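Local coordinates for DNA repair protein RAD7 (Saccharomyces cerevisiae, PDB 5ZB2) that takes part, as a component of the global genome repair complex, in the nucleotide excision repair that removes damage from nontranscribed DNA, at residues R61-H66 and L79-C84; G91-A96 and L118-E123. One frame throughout, in Å; residues are numbered along the deposited sequence.

Contact 1: R61-H66 and L79-C84; sequences RALNDH and LTFSDC. With 9FO (3,6,9,12,15,18,21,24,27,30,33,36,39,42,45,48,51,54,57-nonadecaoxanonapentacontane-1,59-diol), chain K.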
loop_
_atom_site.group_PDB
_atom_site.type_symbol
_atom_site.label_atom_id
_atom_site.label_comp_id
_atom_site.label_asym_id
_atom_site.label_seq_id
_atom_site.Cartn_x
_atom_site.Cartn_y
_atom_site.Cartn_z
ATOM N N ARG A 61 -19.453 7.095 -11.723
ATOM C CA ARG A 61 -18.989 6.484 -10.475
ATOM C C ARG A 61 -18.100 5.277 -10.760
ATOM O O ARG A 61 -18.104 4.286 -10.026
ATOM C CB ARG A 61 -20.170 6.087 -9.585
ATOM C CG ARG A 61 -21.023 7.257 -9.125
ATOM C CD ARG A 61 -22.264 6.798 -8.366
ATOM N NE ARG A 61 -21.957 6.195 -7.066
ATOM C CZ ARG A 61 -21.898 4.886 -6.823
ATOM N NH1 ARG A 61 -22.119 3.999 -7.785
ATOM N NH2 ARG A 61 -21.615 4.457 -5.600
ATOM N N ALA A 62 -17.323 5.367 -11.839
ATOM C CA ALA A 62 -16.512 4.255 -12.313
ATOM C C ALA A 62 -15.020 4.489 -12.118
ATOM O O ALA A 62 -14.210 3.706 -12.624
ATOM C CB ALA A 62 -16.805 3.983 -13.791
ATOM N N LEU A 63 -14.634 5.546 -11.412
ATOM C CA LEU A 63 -13.234 5.781 -11.089
ATOM C C LEU A 63 -12.910 5.079 -9.775
ATOM O O LEU A 63 -13.519 5.371 -8.739
ATOM C CB LEU A 63 -12.942 7.277 -10.999
ATOM C CG LEU A 63 -11.466 7.678 -10.964
ATOM C CD1 LEU A 63 -10.735 7.264 -12.237
ATOM C CD2 LEU A 63 -11.329 9.177 -10.745
ATOM N N ASN A 64 -11.968 4.140 -9.825
ATOM C CA ASN A 64 -11.600 3.352 -8.657
ATOM C C ASN A 64 -10.181 2.835 -8.864
ATOM O O ASN A 64 -9.516 3.169 -9.849
ATOM C CB ASN A 64 -12.612 2.223 -8.424
ATOM C CG ASN A 64 -12.736 1.288 -9.616
ATOM O OD1 ASN A 64 -11.741 0.921 -10.242
ATOM N ND2 ASN A 64 -13.967 0.902 -9.938
ATOM N N ASP A 65 -9.709 2.018 -7.917
ATOM C CA ASP A 65 -8.331 1.532 -7.994
ATOM C C ASP A 65 -8.100 0.697 -9.246
ATOM O O ASP A 65 -6.974 0.635 -9.755
ATOM C CB ASP A 65 -7.982 0.708 -6.755
ATOM C CG ASP A 65 -7.803 1.558 -5.507
ATOM O OD1 ASP A 65 -7.848 2.806 -5.606
ATOM O OD2 ASP A 65 -7.600 0.970 -4.421
ATOM N N HIS A 66 -9.148 0.043 -9.746
ATOM C CA HIS A 66 -9.028 -0.796 -10.933
ATOM C C HIS A 66 -8.842 0.060 -12.183
ATOM O O HIS A 66 -7.842 -0.069 -12.900
ATOM C CB HIS A 66 -10.274 -1.684 -11.044
ATOM C CG HIS A 66 -10.154 -2.803 -12.031
ATOM N ND1 HIS A 66 -9.186 -3.780 -11.939
ATOM C CD2 HIS A 66 -10.905 -3.117 -13.115
ATOM C CE1 HIS A 66 -9.335 -4.638 -12.933
ATOM N NE2 HIS A 66 -10.370 -4.258 -13.662
ATOM N N LEU A 79 -3.850 16.821 -14.106
ATOM C CA LEU A 79 -4.849 15.769 -13.974
ATOM C C LEU A 79 -5.957 16.232 -13.040
ATOM O O LEU A 79 -5.682 16.784 -11.968
ATOM C CB LEU A 79 -4.219 14.474 -13.443
ATOM C CG LEU A 79 -5.185 13.313 -13.195
ATOM C CD1 LEU A 79 -5.856 12.870 -14.490
ATOM C CD2 LEU A 79 -4.459 12.148 -12.535
ATOM N N THR A 80 -7.203 15.994 -13.448
ATOM C CA THR A 80 -8.382 16.297 -12.647
ATOM C C THR A 80 -9.223 15.036 -12.516
ATOM O O THR A 80 -9.541 14.394 -13.520
ATOM C CB THR A 80 -9.217 17.422 -13.283
ATOM O OG1 THR A 80 -8.454 18.631 -13.308
ATOM C CG2 THR A 80 -10.512 17.662 -12.509
ATOM N N PHE A 81 -9.570 14.684 -11.275
ATOM C CA PHE A 81 -10.497 13.593 -10.971
ATOM C C PHE A 81 -11.718 14.207 -10.299
ATOM O O PHE A 81 -11.614 14.744 -9.191
ATOM C CB PHE A 81 -9.856 12.544 -10.054
ATOM C CG PHE A 81 -8.914 11.587 -10.746
ATOM C CD1 PHE A 81 -8.894 11.452 -12.126
ATOM C CD2 PHE A 81 -8.060 10.795 -9.991
ATOM C CE1 PHE A 81 -8.030 10.555 -12.736
ATOM C CE2 PHE A 81 -7.198 9.900 -10.596
ATOM C CZ PHE A 81 -7.182 9.780 -11.970
ATOM N N SER A 82 -12.876 14.117 -10.959
ATOM C CA SER A 82 -14.079 14.778 -10.464
ATOM C C SER A 82 -14.760 14.015 -9.332
ATOM O O SER A 82 -15.508 14.624 -8.560
ATOM C CB SER A 82 -15.072 14.988 -11.610
ATOM O OG SER A 82 -14.541 15.877 -12.580
ATOM N N ASP A 83 -14.527 12.709 -9.210
ATOM C CA ASP A 83 -15.108 11.937 -8.107
ATOM C C ASP A 83 -14.141 10.805 -7.773
ATOM O O ASP A 83 -14.125 9.786 -8.467
ATOM C CB ASP A 83 -16.485 11.399 -8.472
ATOM C CG ASP A 83 -17.143 10.640 -7.324
ATOM O OD1 ASP A 83 -16.427 10.197 -6.401
ATOM O OD2 ASP A 83 -18.380 10.480 -7.349
ATOM N N CYS A 84 -13.360 10.990 -6.705
ATOM C CA CYS A 84 -12.386 10.013 -6.232
ATOM C C CYS A 84 -12.913 9.148 -5.098
ATOM O O CYS A 84 -12.122 8.454 -4.453
ATOM C CB CYS A 84 -11.121 10.713 -5.732
ATOM S SG CYS A 84 -10.408 11.904 -6.835
HETATM O OAA 9FO K . 11.721 1.553 0.335
HETATM C CAB 9FO K . 11.094 1.354 -0.900
HETATM C CAC 9FO K . 11.204 -0.117 -1.299
HETATM O OAD 9FO K . 10.996 -0.259 -2.675
HETATM C CAE 9FO K . 9.664 -0.166 -3.084
HETATM C CAF 9FO K . 9.616 0.062 -4.595
HETATM O OAG 9FO K . 8.459 0.777 -4.923
HETATM C CAH 9FO K . 8.547 2.152 -4.683
HETATM C CAI 9FO K . 7.222 2.625 -4.100
HETATM O OAJ 9FO K . 7.246 2.397 -2.722
HETATM C CAK 9FO K . 6.032 1.964 -2.182
HETATM C CAL 9FO K . 6.273 1.412 -0.781
HETATM O OAM 9FO K . 5.579 0.208 -0.624
HETATM C CAN 9FO K . 6.265 -0.748 0.128
HETATM C CAO 9FO K . 7.313 -1.416 -0.750
HETATM O OAP 9FO K . 7.058 -2.790 -0.825
HETATM C CAQ 9FO K . 7.834 -3.454 -1.777
HETATM C CAR 9FO K . 7.237 -3.213 -3.157
HETATM O OAS 9FO K . 7.760 -4.125 -4.076
HETATM C CAT 9FO K . 7.924 -3.601 -5.364
HETATM C CAU 9FO K . 6.578 -3.226 -5.986
HETATM O OAV 9FO K . 6.598 -1.875 -6.344
HETATM C CAW 9FO K . 5.364 -1.380 -6.780
HETATM C CAX 9FO K . 5.488 0.119 -7.046
HETATM O OAY 9FO K . 4.966 0.850 -5.973
HETATM C CAZ 9FO K . 3.567 0.916 -5.928
HETATM C CBA 9FO K . 3.145 1.949 -4.886
HETATM O OBB 9FO K . 2.283 1.377 -3.945
HETATM C CBC 9FO K . 2.893 0.899 -2.779
HETATM C CBD 9FO K . 1.801 0.538 -1.778
HETATM O OBE 9FO K . 1.310 -0.733 -2.078
HETATM C CBF 9FO K . -0.081 -0.811 -2.015
HETATM C CBG 9FO K . -0.520 -2.249 -2.266
HETATM O OBH 9FO K . 0.524 -2.944 -2.897
HETATM C CBI 9FO K . 0.114 -4.024 -3.691
HETATM C CBJ 9FO K . 1.180 -4.330 -4.740
HETATM O OBK 9FO K . 0.546 -4.606 -5.960
HETATM C CBL 9FO K . 1.136 -4.023 -7.090
HETATM C CBM 9FO K . 0.090 -3.907 -8.194
HETATM O OBN 9FO K . 0.588 -3.111 -9.230
HETATM C CBO 9FO K . 0.258 -1.754 -9.139
HETATM C CBP 9FO K . -1.163 -1.513 -9.653
HETATM O OBQ 9FO K . -1.667 -0.381 -9.002
HETATM C CBR 9FO K . -3.058 -0.310 -8.863
HETATM C CBS 9FO K . -3.339 0.563 -7.644
HETATM O OBT 9FO K . -4.303 -0.063 -6.848
HETATM C CBU 9FO K . -4.175 0.186 -5.477
HETATM C CBV 9FO K . -4.894 -0.917 -4.712
HETATM O OBW 9FO K . -4.009 -1.984 -4.534
HETATM C CBX 9FO K . -4.570 -3.087 -3.881
HETATM C CBY 9FO K . -3.683 -4.312 -4.088
HETATM O OBZ 9FO K . -3.290 -4.403 -5.429
HETATM C CCA 9FO K . -3.523 -5.661 -6.000
HETATM C CCB 9FO K . -2.747 -5.776 -7.310
HETATM O OCC 9FO K . -3.478 -5.306 -8.406
HETATM C CCD 9FO K . -3.818 -3.949 -8.403
HETATM C CCE 9FO K . -5.225 -3.823 -7.825
HETATM O OCF 9FO K . -6.041 -3.047 -8.655
HETATM C CCG 9FO K . -7.204 -2.570 -8.034
HETATM C CCH 9FO K . -7.924 -3.689 -7.279
HETATM O OCI 9FO K . -9.274 -3.357 -7.118
HETATM O O HOH W 1 -14.433 7.358 -7.277
#
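At the N-terminal end of the leucine-rich-repeat solenoid, where strand 78-81 is the first and, within this chain, an outermost strand, L63 of the loop after helix 50-59 lies over the ring of F81. The evidence is a CH-pi contact: L63 CD2 sits 3.7 Å from the F81 ring centroid and 22° off the ring normal, displaced toward the CG side, with F81 CG only 3.4 Å from it. With CG anti to the backbone N (chi1 -167°), L63 extends its CD2 branch over the ring, the two side chains crossing at about a right angle. L79 CG covers the opposite face of the ring near its rim, while F71 meets F81 edge-to-face and A54 of helix 50-59 also touches it. Replacing F81 by an alanine would remove the ring, which would probably open a gap beneath L63 CD2 and leave F71 without its edge-to-face partner. No direct hydrogen bond joins the two segments; one water instead donates to L63 O at 2.6 Å and to D83 O at 2.7 Å. Farther along the loop, D65 OD2 lies 3.3 Å from CBV of the bound polyether and is hydrogen-bonded to S88. The chemistry thus divides into an apolar sandwich around F81 and a water bridge that satisfies two backbone carbonyls.

Contact 2: G91-A96 and L118-E123; sequences GYKTLA and LLYIAE. With 9FO (3,6,9,12,15,18,21,24,27,30,33,36,39,42,45,48,51,54,57-nonadecaoxanonapentacontane-1,59-diol), chain K.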
loop_
_atom_site.group_PDB
_atom_site.type_symbol
_atom_site.label_atom_id
_atom_site.label_comp_id
_atom_site.label_asym_id
_atom_site.label_seq_id
_atom_site.Cartn_x
_atom_site.Cartn_y
_atom_site.Cartn_z
ATOM N N GLY A 91 -4.542 3.582 -3.686
ATOM C CA GLY A 91 -4.691 4.167 -5.009
ATOM C C GLY A 91 -3.971 5.496 -5.137
ATOM O O GLY A 91 -3.269 5.747 -6.120
ATOM N N TYR A 92 -4.128 6.365 -4.134
ATOM C CA TYR A 92 -3.454 7.657 -4.164
ATOM C C TYR A 92 -1.942 7.490 -4.120
ATOM O O TYR A 92 -1.207 8.219 -4.799
ATOM C CB TYR A 92 -3.930 8.520 -2.997
ATOM C CG TYR A 92 -5.384 8.929 -3.081
ATOM C CD1 TYR A 92 -5.817 9.829 -4.048
ATOM C CD2 TYR A 92 -6.319 8.430 -2.186
ATOM C CE1 TYR A 92 -7.142 10.209 -4.129
ATOM C CE2 TYR A 92 -7.649 8.808 -2.259
ATOM C CZ TYR A 92 -8.052 9.698 -3.230
ATOM O OH TYR A 92 -9.370 10.075 -3.306
ATOM N N LYS A 93 -1.457 6.536 -3.321
ATOM C CA LYS A 93 -0.020 6.292 -3.247
ATOM C C LYS A 93 0.525 5.798 -4.583
ATOM O O LYS A 93 1.603 6.218 -5.013
ATOM C CB LYS A 93 0.277 5.286 -2.131
ATOM C CG LYS A 93 0.033 5.834 -0.725
ATOM C CD LYS A 93 -0.354 4.741 0.276
ATOM C CE LYS A 93 0.781 3.752 0.520
ATOM N NZ LYS A 93 0.400 2.694 1.503
ATOM N N THR A 94 -0.211 4.912 -5.260
ATOM C CA THR A 94 0.272 4.379 -6.531
ATOM C C THR A 94 0.292 5.463 -7.602
ATOM O O THR A 94 1.247 5.558 -8.385
ATOM C CB THR A 94 -0.595 3.197 -6.979
ATOM O OG1 THR A 94 -0.626 2.198 -5.951
ATOM C CG2 THR A 94 -0.046 2.576 -8.258
ATOM N N LEU A 95 -0.751 6.294 -7.647
ATOM C CA LEU A 95 -0.773 7.418 -8.577
ATOM C C LEU A 95 0.475 8.280 -8.417
ATOM O O LEU A 95 1.149 8.614 -9.398
ATOM C CB LEU A 95 -2.039 8.249 -8.351
ATOM C CG LEU A 95 -2.176 9.530 -9.179
ATOM C CD1 LEU A 95 -2.364 9.191 -10.653
ATOM C CD2 LEU A 95 -3.323 10.382 -8.660
ATOM N N ALA A 96 0.805 8.643 -7.176
ATOM C CA ALA A 96 1.975 9.482 -6.940
ATOM C C ALA A 96 3.252 8.798 -7.414
ATOM O O ALA A 96 4.143 9.450 -7.970
ATOM C CB ALA A 96 2.083 9.835 -5.457
ATOM N N LEU A 118 -1.517 11.728 1.638
ATOM C CA LEU A 118 -1.195 13.136 1.431
ATOM C C LEU A 118 0.312 13.359 1.371
ATOM O O LEU A 118 0.794 14.149 0.550
ATOM C CB LEU A 118 -1.821 13.984 2.539
ATOM C CG LEU A 118 -1.728 15.502 2.384
ATOM C CD1 LEU A 118 -2.360 15.974 1.079
ATOM C CD2 LEU A 118 -2.376 16.189 3.581
ATOM N N LEU A 119 1.076 12.674 2.231
ATOM C CA LEU A 119 2.524 12.861 2.241
ATOM C C LEU A 119 3.194 12.184 1.047
ATOM O O LEU A 119 4.244 12.645 0.588
ATOM C CB LEU A 119 3.111 12.343 3.554
ATOM C CG LEU A 119 2.546 12.983 4.829
ATOM C CD1 LEU A 119 3.314 12.507 6.052
ATOM C CD2 LEU A 119 2.563 14.503 4.758
ATOM N N TYR A 120 2.615 11.100 0.530
ATOM C CA TYR A 120 3.096 10.546 -0.734
ATOM C C TYR A 120 2.997 11.582 -1.848
ATOM O O TYR A 120 3.936 11.767 -2.630
ATOM C CB TYR A 120 2.293 9.298 -1.102
ATOM C CG TYR A 120 2.935 7.982 -0.735
ATOM C CD1 TYR A 120 3.108 7.609 0.592
ATOM C CD2 TYR A 120 3.335 7.089 -1.723
ATOM C CE1 TYR A 120 3.680 6.393 0.925
ATOM C CE2 TYR A 120 3.905 5.871 -1.401
ATOM C CZ TYR A 120 4.074 5.528 -0.077
ATOM O OH TYR A 120 4.642 4.316 0.239
ATOM N N ILE A 121 1.853 12.268 -1.936
ATOM C CA ILE A 121 1.656 13.281 -2.970
ATOM C C ILE A 121 2.714 14.371 -2.857
ATOM O O ILE A 121 3.333 14.768 -3.850
ATOM C CB ILE A 121 0.232 13.858 -2.878
ATOM C CG1 ILE A 121 -0.777 12.809 -3.335
ATOM C CG2 ILE A 121 0.089 15.137 -3.710
ATOM C CD1 ILE A 121 -2.207 13.152 -3.016
ATOM N N ALA A 122 2.936 14.874 -1.642
ATOM C CA ALA A 122 3.884 15.967 -1.453
ATOM C C ALA A 122 5.325 15.536 -1.710
ATOM O O ALA A 122 6.135 16.343 -2.180
ATOM C CB ALA A 122 3.758 16.528 -0.038
ATOM N N GLU A 123 5.668 14.282 -1.410
ATOM C CA GLU A 123 7.061 13.854 -1.452
ATOM C C GLU A 123 7.443 13.107 -2.724
ATOM O O GLU A 123 8.633 13.053 -3.047
ATOM C CB GLU A 123 7.373 12.979 -0.235
ATOM C CG GLU A 123 7.267 13.741 1.082
ATOM C CD GLU A 123 7.694 12.926 2.286
ATOM O OE1 GLU A 123 7.519 11.687 2.266
ATOM O OE2 GLU A 123 8.206 13.526 3.255
HETATM O OAA 9FO K . 11.721 1.553 0.335
HETATM C CAB 9FO K . 11.094 1.354 -0.900
HETATM C CAC 9FO K . 11.204 -0.117 -1.299
HETATM O OAD 9FO K . 10.996 -0.259 -2.675
HETATM C CAE 9FO K . 9.664 -0.166 -3.084
HETATM C CAF 9FO K . 9.616 0.062 -4.595
HETATM O OAG 9FO K . 8.459 0.777 -4.923
HETATM C CAH 9FO K . 8.547 2.152 -4.683
HETATM C CAI 9FO K . 7.222 2.625 -4.100
HETATM O OAJ 9FO K . 7.246 2.397 -2.722
HETATM C CAK 9FO K . 6.032 1.964 -2.182
HETATM C CAL 9FO K . 6.273 1.412 -0.781
HETATM O OAM 9FO K . 5.579 0.208 -0.624
HETATM C CAN 9FO K . 6.265 -0.748 0.128
HETATM C CAO 9FO K . 7.313 -1.416 -0.750
HETATM O OAP 9FO K . 7.058 -2.790 -0.825
HETATM C CAQ 9FO K . 7.834 -3.454 -1.777
HETATM C CAR 9FO K . 7.237 -3.213 -3.157
HETATM O OAS 9FO K . 7.760 -4.125 -4.076
HETATM C CAT 9FO K . 7.924 -3.601 -5.364
HETATM C CAU 9FO K . 6.578 -3.226 -5.986
HETATM O OAV 9FO K . 6.598 -1.875 -6.344
HETATM C CAW 9FO K . 5.364 -1.380 -6.780
HETATM C CAX 9FO K . 5.488 0.119 -7.046
HETATM O OAY 9FO K . 4.966 0.850 -5.973
HETATM C CAZ 9FO K . 3.567 0.916 -5.928
HETATM C CBA 9FO K . 3.145 1.949 -4.886
HETATM O OBB 9FO K . 2.283 1.377 -3.945
HETATM C CBC 9FO K . 2.893 0.899 -2.779
HETATM C CBD 9FO K . 1.801 0.538 -1.778
HETATM O OBE 9FO K . 1.310 -0.733 -2.078
HETATM C CBF 9FO K . -0.081 -0.811 -2.015
HETATM C CBG 9FO K . -0.520 -2.249 -2.266
HETATM O OBH 9FO K . 0.524 -2.944 -2.897
HETATM C CBI 9FO K . 0.114 -4.024 -3.691
HETATM C CBJ 9FO K . 1.180 -4.330 -4.740
HETATM O OBK 9FO K . 0.546 -4.606 -5.960
HETATM C CBL 9FO K . 1.136 -4.023 -7.090
HETATM C CBM 9FO K . 0.090 -3.907 -8.194
HETATM O OBN 9FO K . 0.588 -3.111 -9.230
HETATM C CBO 9FO K . 0.258 -1.754 -9.139
HETATM C CBP 9FO K . -1.163 -1.513 -9.653
HETATM O OBQ 9FO K . -1.667 -0.381 -9.002
HETATM C CBR 9FO K . -3.058 -0.310 -8.863
HETATM C CBS 9FO K . -3.339 0.563 -7.644
HETATM O OBT 9FO K . -4.303 -0.063 -6.848
HETATM C CBU 9FO K . -4.175 0.186 -5.477
HETATM C CBV 9FO K . -4.894 -0.917 -4.712
HETATM O OBW 9FO K . -4.009 -1.984 -4.534
HETATM C CBX 9FO K . -4.570 -3.087 -3.881
HETATM C CBY 9FO K . -3.683 -4.312 -4.088
HETATM O OBZ 9FO K . -3.290 -4.403 -5.429
HETATM C CCA 9FO K . -3.523 -5.661 -6.000
HETATM C CCB 9FO K . -2.747 -5.776 -7.310
HETATM O OCC 9FO K . -3.478 -5.306 -8.406
HETATM C CCD 9FO K . -3.818 -3.949 -8.403
HETATM C CCE 9FO K . -5.225 -3.823 -7.825
HETATM O OCF 9FO K . -6.041 -3.047 -8.655
HETATM C CCG 9FO K . -7.204 -2.570 -8.034
HETATM C CCH 9FO K . -7.924 -3.689 -7.279
HETATM O OCI 9FO K . -9.274 -3.357 -7.118
#
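K93 sets its CG anti to the carbonyl carbon (chi1 -69°) and bends at chi3 (66°), which brings CB and CG over one face of the Y120 ring and returns CE toward CZ. The two residues belong to neighbouring helices on the convex side of the leucine-rich-repeat solenoid, helix 89-98 and helix 115-124. Their short segments run almost parallel, with 7° between N-to-C directions and a closest axis approach of 8.7 Å. K93 CG stands over the centre of the ring, 3.6 Å from the Y120 centroid, in a CH-pi contact; K93 CB meets Y120 CD2 at 3.6 Å, and K93 CE reaches Y120 CZ at 3.8 Å. The lysine therefore serves the contact with its aliphatic chain, whereas its NZ makes salt bridges to D90 and E116 of the same chain and to D90 of the second subunit, another copy of this protein. Further along the pair of helices, the small side chain of A96 fits against the facing backbone: its CB is 3.9 Å from Y120 O and 4.3 Å from I121 CA. I121 and Y92 both pack on L107 of strand 104-108. A bound polyether also touches both helices: T94 CG2 approaches its OBQ at 3.5 Å and Y120 OH lies 3.5 Å from its CAL.

Contact 1 closes before contact 2 opens along the chain, and their centres lie about 15 Å apart on the same side of the chain's centre. Strand 78-81 and helix 89-98 follow one another, so the sequence passes from the first strand into the first of the two packed helices. The two contacts also touch directly: L79 CD2 lies 4.1 Å from L95 CD1, and D65 OD1 lies 3.5 Å from G91 CA. Both contacts also touch the same polyether molecule. Together they link the loop before strand 78-81 to helices 89-98 and 115-124, so that the N-terminal end of the solenoid packs continuously from loop to strand to helices, in a region where H66 and K93 also meet the second subunit.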